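Local structure of molybdopterin-guanine dinucleotide biosynthesis protein A (MobA) (3NGW) at residues A4-G9 with A74-A79; A78-F83 with D136-A141. The protein probably transfers a nucleotide from GTP onto molybdopterin in molybdenum cofactor biosynthesis. All blocks are in the same frame, centred on the assembly; numbering follows the deposited sequence.

Contact 1 (A4-G9 with A74-A79); sequences AVLVGG and AGIHAA
Ala4 and Leu6 of strand 2-6 meet Ala79, Gly75 and Ile76 of helix 72-83, a helix-on-sheet contact of the Rossmann-like GT-A fold. The helix is the connection of a beta-alpha-beta crossover into strand 86-90, which runs parallel to strand 2-6 beside it. Accordingly, the strand and helix axes lie at 158°, almost antiparallel, and 9.0 Å apart at their closest.

Packing is tightest where small residues face each other: Ala4 CB and Ala79 CB touch at 3.4 Å. Two residues along the strand, Leu6 reaches the helix backbone, its CD2 lying 3.8 Å from Gly75 C. A side-chain carbon modelled on Gly75 would stand 2.9 Å from Leu6 CD2, evidence that the methyl occupies the space left by the glycine. Leu6 CG sits opposite its carbonyl carbon (chi1 -55°); chi2 of 177° sets CD1 anti to CA, toward Ile76, and leaves CD2 on the other branch against Gly75.

Beyond Leu6 the contact stops as the chain leaves the strand for the partly exposed Gly8 and Gly9. Gly8 O is hydrogen-bonded there by Arg46 NH1. Within the buried part, the looser apolar pair is Leu6 CD1 against Ile76 CG1, at 4.2 Å.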
ATOM      1  N   ALA A   4      -2.323   0.708  -6.329  1.00 30.81           N
ATOM      2  CA  ALA A   4      -1.291   1.707  -6.049  1.00 28.42           C
ATOM      3  C   ALA A   4      -0.374   1.131  -4.975  1.00 29.54           C
ATOM      4  O   ALA A   4      -0.783   0.977  -3.831  1.00 35.51           O
ATOM      5  CB  ALA A   4      -1.933   3.007  -5.549  1.00 25.75           C
ATOM      6  N   VAL A   5       0.863   0.813  -5.340  1.00 31.60           N
ATOM      7  CA  VAL A   5       1.812   0.247  -4.388  1.00 22.35           C
ATOM      8  C   VAL A   5       2.692   1.350  -3.797  1.00 30.36           C
ATOM      9  O   VAL A   5       3.386   2.058  -4.526  1.00 33.57           O
ATOM     10  CB  VAL A   5       2.695  -0.825  -5.070  1.00 27.65           C
ATOM     11  CG1 VAL A   5       3.577  -1.531  -4.035  1.00 25.08           C
ATOM     12  CG2 VAL A   5       1.801  -1.850  -5.784  1.00 30.87           C
ATOM     13  N   LEU A   6       2.634   1.508  -2.478  1.00 28.29           N
ATOM     14  CA  LEU A   6       3.416   2.532  -1.792  1.00 30.26           C
ATOM     15  C   LEU A   6       4.822   1.993  -1.522  1.00 32.06           C
ATOM     16  O   LEU A   6       4.998   1.120  -0.671  1.00 40.92           O
ATOM     17  CB  LEU A   6       2.728   2.919  -0.475  1.00 25.54           C
ATOM     18  CG  LEU A   6       1.268   3.375  -0.543  1.00 32.08           C
ATOM     19  CD1 LEU A   6       0.755   3.649   0.860  1.00 27.93           C
ATOM     20  CD2 LEU A   6       1.137   4.622  -1.399  1.00 27.26           C
ATOM     21  N   VAL A   7       5.819   2.515  -2.239  1.00 34.97           N
ATOM     22  CA  VAL A   7       7.201   2.053  -2.089  1.00 34.51           C
ATOM     23  C   VAL A   7       8.182   3.134  -1.641  1.00 35.46           C
ATOM     24  O   VAL A   7       9.396   2.953  -1.732  1.00 39.23           O
ATOM     25  CB  VAL A   7       7.739   1.450  -3.421  1.00 35.95           C
ATOM     26  CG1 VAL A   7       6.736   0.456  -3.988  1.00 32.62           C
ATOM     27  CG2 VAL A   7       8.036   2.554  -4.427  1.00 23.85           C
ATOM     28  N   GLY A   8       7.658   4.251  -1.151  1.00 39.56           N
ATOM     29  CA  GLY A   8       8.526   5.330  -0.713  1.00 52.49           C
ATOM     30  C   GLY A   8       9.020   5.182   0.711  1.00 55.80           C
ATOM     31  O   GLY A   8       9.771   6.020   1.220  1.00 58.17           O
ATOM     32  N   GLY A   9       8.590   4.107   1.359  1.00 62.20           N
ATOM     33  CA  GLY A   9       8.997   3.867   2.725  1.00 71.91           C
ATOM     34  C   GLY A   9      10.504   3.775   2.875  1.00 75.29           C
ATOM     35  O   GLY A   9      11.175   3.044   2.147  1.00 77.31           O
ATOM     36  N   ALA A  74       0.187  11.139   1.587  1.00 29.03           N
ATOM     37  CA  ALA A  74       0.598  11.823   0.370  1.00 31.51           C
ATOM     38  C   ALA A  74       0.711  10.841  -0.785  1.00 35.28           C
ATOM     39  O   ALA A  74       0.505  11.203  -1.945  1.00 36.14           O
ATOM     40  CB  ALA A  74       1.931  12.522   0.595  1.00 23.99           C
ATOM     41  N   GLY A  75       1.045   9.598  -0.450  1.00 34.57           N
ATOM     42  CA  GLY A  75       1.190   8.562  -1.451  1.00 35.26           C
ATOM     43  C   GLY A  75      -0.160   8.099  -1.957  1.00 33.19           C
ATOM     44  O   GLY A  75      -0.331   7.893  -3.154  1.00 32.35           O
ATOM     45  N   ILE A  76      -1.116   7.927  -1.047  1.00 29.57           N
ATOM     46  CA  ILE A  76      -2.457   7.500  -1.422  1.00 26.61           C
ATOM     47  C   ILE A  76      -3.098   8.608  -2.251  1.00 34.24           C
ATOM     48  O   ILE A  76      -3.660   8.359  -3.323  1.00 39.26           O
ATOM     49  CB  ILE A  76      -3.315   7.217  -0.171  1.00 26.49           C
ATOM     50  CG1 ILE A  76      -2.749   6.007   0.572  1.00 29.92           C
ATOM     51  CG2 ILE A  76      -4.765   6.953  -0.563  1.00 25.56           C
ATOM     52  CD1 ILE A  76      -3.373   5.783   1.947  1.00 30.33           C
ATOM     53  N   HIS A  77      -2.992   9.838  -1.755  1.00 29.76           N
ATOM     54  CA  HIS A  77      -3.534  11.005  -2.442  1.00 35.00           C
ATOM     55  C   HIS A  77      -2.996  11.076  -3.866  1.00 34.40           C
ATOM     56  O   HIS A  77      -3.747  11.308  -4.810  1.00 30.94           O
ATOM     57  CB  HIS A  77      -3.156  12.284  -1.680  1.00 45.35           C
ATOM     58  CG  HIS A  77      -3.501  13.551  -2.402  1.00 29.44           C
ATOM     59  ND1 HIS A  77      -2.575  14.273  -3.125  1.00 28.06           N
ATOM     60  CD2 HIS A  77      -4.678  14.215  -2.527  1.00 26.85           C
ATOM     61  CE1 HIS A  77      -3.165  15.326  -3.665  1.00 28.34           C
ATOM     62  NE2 HIS A  77      -4.440  15.314  -3.318  1.00 30.10           N
ATOM     63  N   ALA A  78      -1.691  10.870  -4.006  1.00 32.71           N
ATOM     64  CA  ALA A  78      -1.047  10.906  -5.309  1.00 28.42           C
ATOM     65  C   ALA A  78      -1.690   9.898  -6.256  1.00 30.16           C
ATOM     66  O   ALA A  78      -1.962  10.209  -7.419  1.00 29.55           O
ATOM     67  CB  ALA A  78       0.447  10.608  -5.164  1.00 25.51           C
ATOM     68  N   ALA A  79      -1.923   8.685  -5.768  1.00 22.98           N
ATOM     69  CA  ALA A  79      -2.540   7.655  -6.601  1.00 29.20           C
ATOM     70  C   ALA A  79      -3.964   8.052  -6.993  1.00 24.36           C
ATOM     71  O   ALA A  79      -4.367   7.867  -8.134  1.00 29.35           O
ATOM     72  CB  ALA A  79      -2.545   6.308  -5.864  1.00 21.96           C
TER

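Contact 2 (A78-F83 with D136-A141); sequences AALRHF and DELERA. With CA (calcium ion), chain B.
Arg81 on helix 72-83 bridges two carboxylates of helix 135-143, those of Asp136 and Glu139, using a single nitrogen, NH2. The bond from Arg81 NH2 to Asp136 OD1 is 3.0 Å long and nearly straight (168°); OD1 lies in the guanidinium plane, at its edge, while the donor approaches from above the carboxylate plane. The second salt bridge, Arg81 NH2 to Glu139 OE1, is 2.9 Å but more bent (133°), its acceptor tilted from the guanidinium plane. A turn at chi2 of Arg81 precedes its extended end.

Metal and water form the next group. Asp136 OD2 binds a calcium ion at 2.8 Å, and three waters are also ligands. One of these waters accepts a hydrogen bond from Arg81 NH1 at 2.8 Å, so the guanidinium reaches the metal's shell through water as well as through the carboxylate. With an alanine in place of Asp136, the calcium would probably lose this carboxylate ligand, and Arg81 NH2 would be left with Glu139 alone of these two partners.

Apolar packing supplies the inner side: the side chains of Leu80 and Leu138 cross at about a right angle, with Leu80 CD1 4.0 Å from Leu138 CD1. The helix axes approach to 10.5 Å at 134°: one buried leucine pair beside a more exposed salt-bridge network, where two amphipathic helices of the MobA-like domain pack.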
ATOM      1  N   ALA A  78      -1.691  10.870  -4.006  1.00 32.71           N
ATOM      2  CA  ALA A  78      -1.047  10.906  -5.309  1.00 28.42           C
ATOM      3  C   ALA A  78      -1.690   9.898  -6.256  1.00 30.16           C
ATOM      4  O   ALA A  78      -1.962  10.209  -7.419  1.00 29.55           O
ATOM      5  CB  ALA A  78       0.447  10.608  -5.164  1.00 25.51           C
ATOM      6  N   ALA A  79      -1.923   8.685  -5.768  1.00 22.98           N
ATOM      7  CA  ALA A  79      -2.540   7.655  -6.601  1.00 29.20           C
ATOM      8  C   ALA A  79      -3.964   8.052  -6.993  1.00 24.36           C
ATOM      9  O   ALA A  79      -4.367   7.867  -8.134  1.00 29.35           O
ATOM     10  CB  ALA A  79      -2.545   6.308  -5.864  1.00 21.96           C
ATOM     11  N   LEU A  80      -4.731   8.593  -6.053  1.00 29.26           N
ATOM     12  CA  LEU A  80      -6.088   8.999  -6.376  1.00 23.76           C
ATOM     13  C   LEU A  80      -6.104  10.093  -7.438  1.00 32.32           C
ATOM     14  O   LEU A  80      -6.954  10.082  -8.333  1.00 32.94           O
ATOM     15  CB  LEU A  80      -6.826   9.471  -5.124  1.00 28.95           C
ATOM     16  CG  LEU A  80      -7.022   8.357  -4.090  1.00 28.04           C
ATOM     17  CD1 LEU A  80      -7.736   8.916  -2.888  1.00 30.15           C
ATOM     18  CD2 LEU A  80      -7.812   7.200  -4.690  1.00 28.36           C
ATOM     19  N   ARG A  81      -5.162  11.033  -7.352  1.00 28.56           N
ATOM     20  CA  ARG A  81      -5.088  12.123  -8.328  1.00 28.85           C
ATOM     21  C   ARG A  81      -4.564  11.628  -9.679  1.00 24.47           C
ATOM     22  O   ARG A  81      -4.787  12.259 -10.709  1.00 34.99           O
ATOM     23  CB  ARG A  81      -4.180  13.252  -7.815  1.00 37.64           C
ATOM     24  CG  ARG A  81      -4.668  13.946  -6.556  1.00 32.33           C
ATOM     25  CD  ARG A  81      -6.048  14.558  -6.731  1.00 31.99           C
ATOM     26  NE  ARG A  81      -6.455  15.326  -5.552  1.00 42.86           N
ATOM     27  CZ  ARG A  81      -7.706  15.705  -5.293  1.00 43.31           C
ATOM     28  NH1 ARG A  81      -8.692  15.389  -6.125  1.00 42.29           N
ATOM     29  NH2 ARG A  81      -7.975  16.404  -4.202  1.00 44.18           N
ATOM     30  N   HIS A  82      -3.872  10.496  -9.669  1.00 29.16           N
ATOM     31  CA  HIS A  82      -3.321   9.927 -10.891  1.00 27.83           C
ATOM     32  C   HIS A  82      -4.334   9.170 -11.743  1.00 28.02           C
ATOM     33  O   HIS A  82      -4.453   9.428 -12.937  1.00 28.68           O
ATOM     34  CB  HIS A  82      -2.163   8.988 -10.562  1.00 34.12           C
ATOM     35  CG  HIS A  82      -1.576   8.326 -11.766  1.00 30.44           C
ATOM     36  ND1 HIS A  82      -0.879   9.023 -12.733  1.00 37.24           N
ATOM     37  CD2 HIS A  82      -1.632   7.045 -12.196  1.00 24.60           C
ATOM     38  CE1 HIS A  82      -0.536   8.200 -13.703  1.00 29.19           C
ATOM     39  NE2 HIS A  82      -0.980   6.991 -13.402  1.00 28.75           N
ATOM     40  N   PHE A  83      -5.049   8.224 -11.140  1.00 28.50           N
ATOM     41  CA  PHE A  83      -6.018   7.457 -11.902  1.00 28.94           C
ATOM     42  C   PHE A  83      -7.326   7.106 -11.199  1.00 28.41           C
ATOM     43  O   PHE A  83      -8.054   6.221 -11.647  1.00 37.60           O
ATOM     44  CB  PHE A  83      -5.361   6.186 -12.476  1.00 32.77           C
ATOM     45  CG  PHE A  83      -4.810   5.228 -11.440  1.00 30.43           C
ATOM     46  CD1 PHE A  83      -4.984   5.447 -10.081  1.00 29.42           C
ATOM     47  CD2 PHE A  83      -4.116   4.086 -11.847  1.00 25.49           C
ATOM     48  CE1 PHE A  83      -4.477   4.541  -9.145  1.00 30.21           C
ATOM     49  CE2 PHE A  83      -3.606   3.174 -10.915  1.00 30.36           C
ATOM     50  CZ  PHE A  83      -3.785   3.406  -9.566  1.00 27.92           C
ATOM     51  N   ASP A 136      -9.938  14.660  -1.442  1.00 34.35           N
ATOM     52  CA  ASP A 136      -9.936  16.002  -0.879  1.00 33.21           C
ATOM     53  C   ASP A 136      -9.570  16.032   0.591  1.00 31.02           C
ATOM     54  O   ASP A 136      -8.755  16.846   1.012  1.00 32.55           O
ATOM     55  CB  ASP A 136     -11.297  16.677  -1.064  1.00 44.49           C
ATOM     56  CG  ASP A 136     -11.609  16.971  -2.513  1.00 51.03           C
ATOM     57  OD1 ASP A 136     -10.689  17.396  -3.243  1.00 43.91           O
ATOM     58  OD2 ASP A 136     -12.778  16.783  -2.921  1.00 58.00           O
ATOM     59  N   GLU A 137     -10.186  15.156   1.373  1.00 32.55           N
ATOM     60  CA  GLU A 137      -9.906  15.109   2.799  1.00 36.71           C
ATOM     61  C   GLU A 137      -8.448  14.711   3.057  1.00 42.58           C
ATOM     62  O   GLU A 137      -7.817  15.201   4.000  1.00 46.29           O
ATOM     63  CB  GLU A 137     -10.863  14.139   3.496  1.00 39.80           C
ATOM     64  CG  GLU A 137     -11.379  14.663   4.823  1.00 52.37           C
ATOM     65  CD  GLU A 137     -11.906  16.088   4.722  1.00 54.01           C
ATOM     66  OE1 GLU A 137     -12.837  16.334   3.916  1.00 57.25           O
ATOM     67  OE2 GLU A 137     -11.378  16.962   5.446  1.00 54.45           O
ATOM     68  N   LEU A 138      -7.912  13.834   2.213  1.00 34.32           N
ATOM     69  CA  LEU A 138      -6.525  13.401   2.349  1.00 34.93           C
ATOM     70  C   LEU A 138      -5.591  14.549   2.002  1.00 33.32           C
ATOM     71  O   LEU A 138      -4.570  14.747   2.655  1.00 42.39           O
ATOM     72  CB  LEU A 138      -6.230  12.205   1.432  1.00 26.15           C
ATOM     73  CG  LEU A 138      -6.933  10.885   1.771  1.00 32.25           C
ATOM     74  CD1 LEU A 138      -6.459   9.783   0.825  1.00 28.59           C
ATOM     75  CD2 LEU A 138      -6.618  10.501   3.207  1.00 24.70           C
ATOM     76  N   GLU A 139      -5.945  15.309   0.973  1.00 38.31           N
ATOM     77  CA  GLU A 139      -5.120  16.430   0.550  1.00 37.10           C
ATOM     78  C   GLU A 139      -5.129  17.553   1.576  1.00 41.29           C
ATOM     79  O   GLU A 139      -4.110  18.204   1.787  1.00 42.56           O
ATOM     80  CB  GLU A 139      -5.598  16.962  -0.790  1.00 32.90           C
ATOM     81  CG  GLU A 139      -4.829  18.166  -1.261  1.00 31.05           C
ATOM     82  CD  GLU A 139      -5.197  18.539  -2.671  1.00 42.26           C
ATOM     83  OE1 GLU A 139      -6.400  18.486  -3.005  1.00 40.77           O
ATOM     84  OE2 GLU A 139      -4.289  18.897  -3.450  1.00 54.18           O
ATOM     85  N   ARG A 140      -6.278  17.784   2.205  1.00 43.54           N
ATOM     86  CA  ARG A 140      -6.366  18.829   3.215  1.00 49.93           C
ATOM     87  C   ARG A 140      -5.418  18.466   4.350  1.00 49.42           C
ATOM     88  O   ARG A 140      -4.704  19.323   4.875  1.00 47.59           O
ATOM     89  CB  ARG A 140      -7.793  18.961   3.752  1.00 44.17           C
ATOM     90  CG  ARG A 140      -8.768  19.531   2.745  1.00 53.31           C
ATOM     91  CD  ARG A 140     -10.094  19.900   3.390  1.00 53.51           C
ATOM     92  NE  ARG A 140     -11.098  20.209   2.371  1.00 59.84           N
ATOM     93  CZ  ARG A 140     -11.883  19.304   1.790  1.00 56.35           C
ATOM     94  NH1 ARG A 140     -11.794  18.026   2.134  1.00 53.87           N
ATOM     95  NH2 ARG A 140     -12.739  19.673   0.845  1.00 60.03           N
ATOM     96  N   ALA A 141      -5.394  17.183   4.705  1.00 42.53           N
ATOM     97  CA  ALA A 141      -4.527  16.699   5.776  1.00 42.80           C
ATOM     98  C   ALA A 141      -3.054  16.939   5.451  1.00 36.25           C
ATOM     99  O   ALA A 141      -2.266  17.322   6.320  1.00 37.44           O
ATOM    100  CB  ALA A 141      -4.777  15.215   6.012  1.00 40.80           C
TER
HETATM  101 CA    CA B 209     -12.555  18.158  -5.362  1.00 57.43          CA
HETATM  102  O   HOH W   1     -11.466  15.558  -5.895  1.00 34.92           O
HETATM  103  O   HOH W   2     -11.232  20.447  -4.512  1.00 60.78           O
HETATM  104  O   HOH W   3     -10.195  17.959  -6.410  1.00 40.64           O

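Overall arrangement
From the N terminus, strand 2-6 enters the main sheet, and contact 1 closes a long loop when residues 74-79 return across it; the chain between includes strands 40-44 and 62-63. Contact 2 begins where contact 1 ends, sharing Ala78 and Ala79, and closes a second loop through strands 86-90, 115-119 and 129-130 to helix 135-143. Neither loop encloses the other: they follow in series, with helix 72-83 shared by both. Their centres are about 10 Å apart, and Ile76 against Leu138 and His77 against Glu139 join them directly. Together they tie the central strand 2-6, through helix 72-83, to helix 135-143.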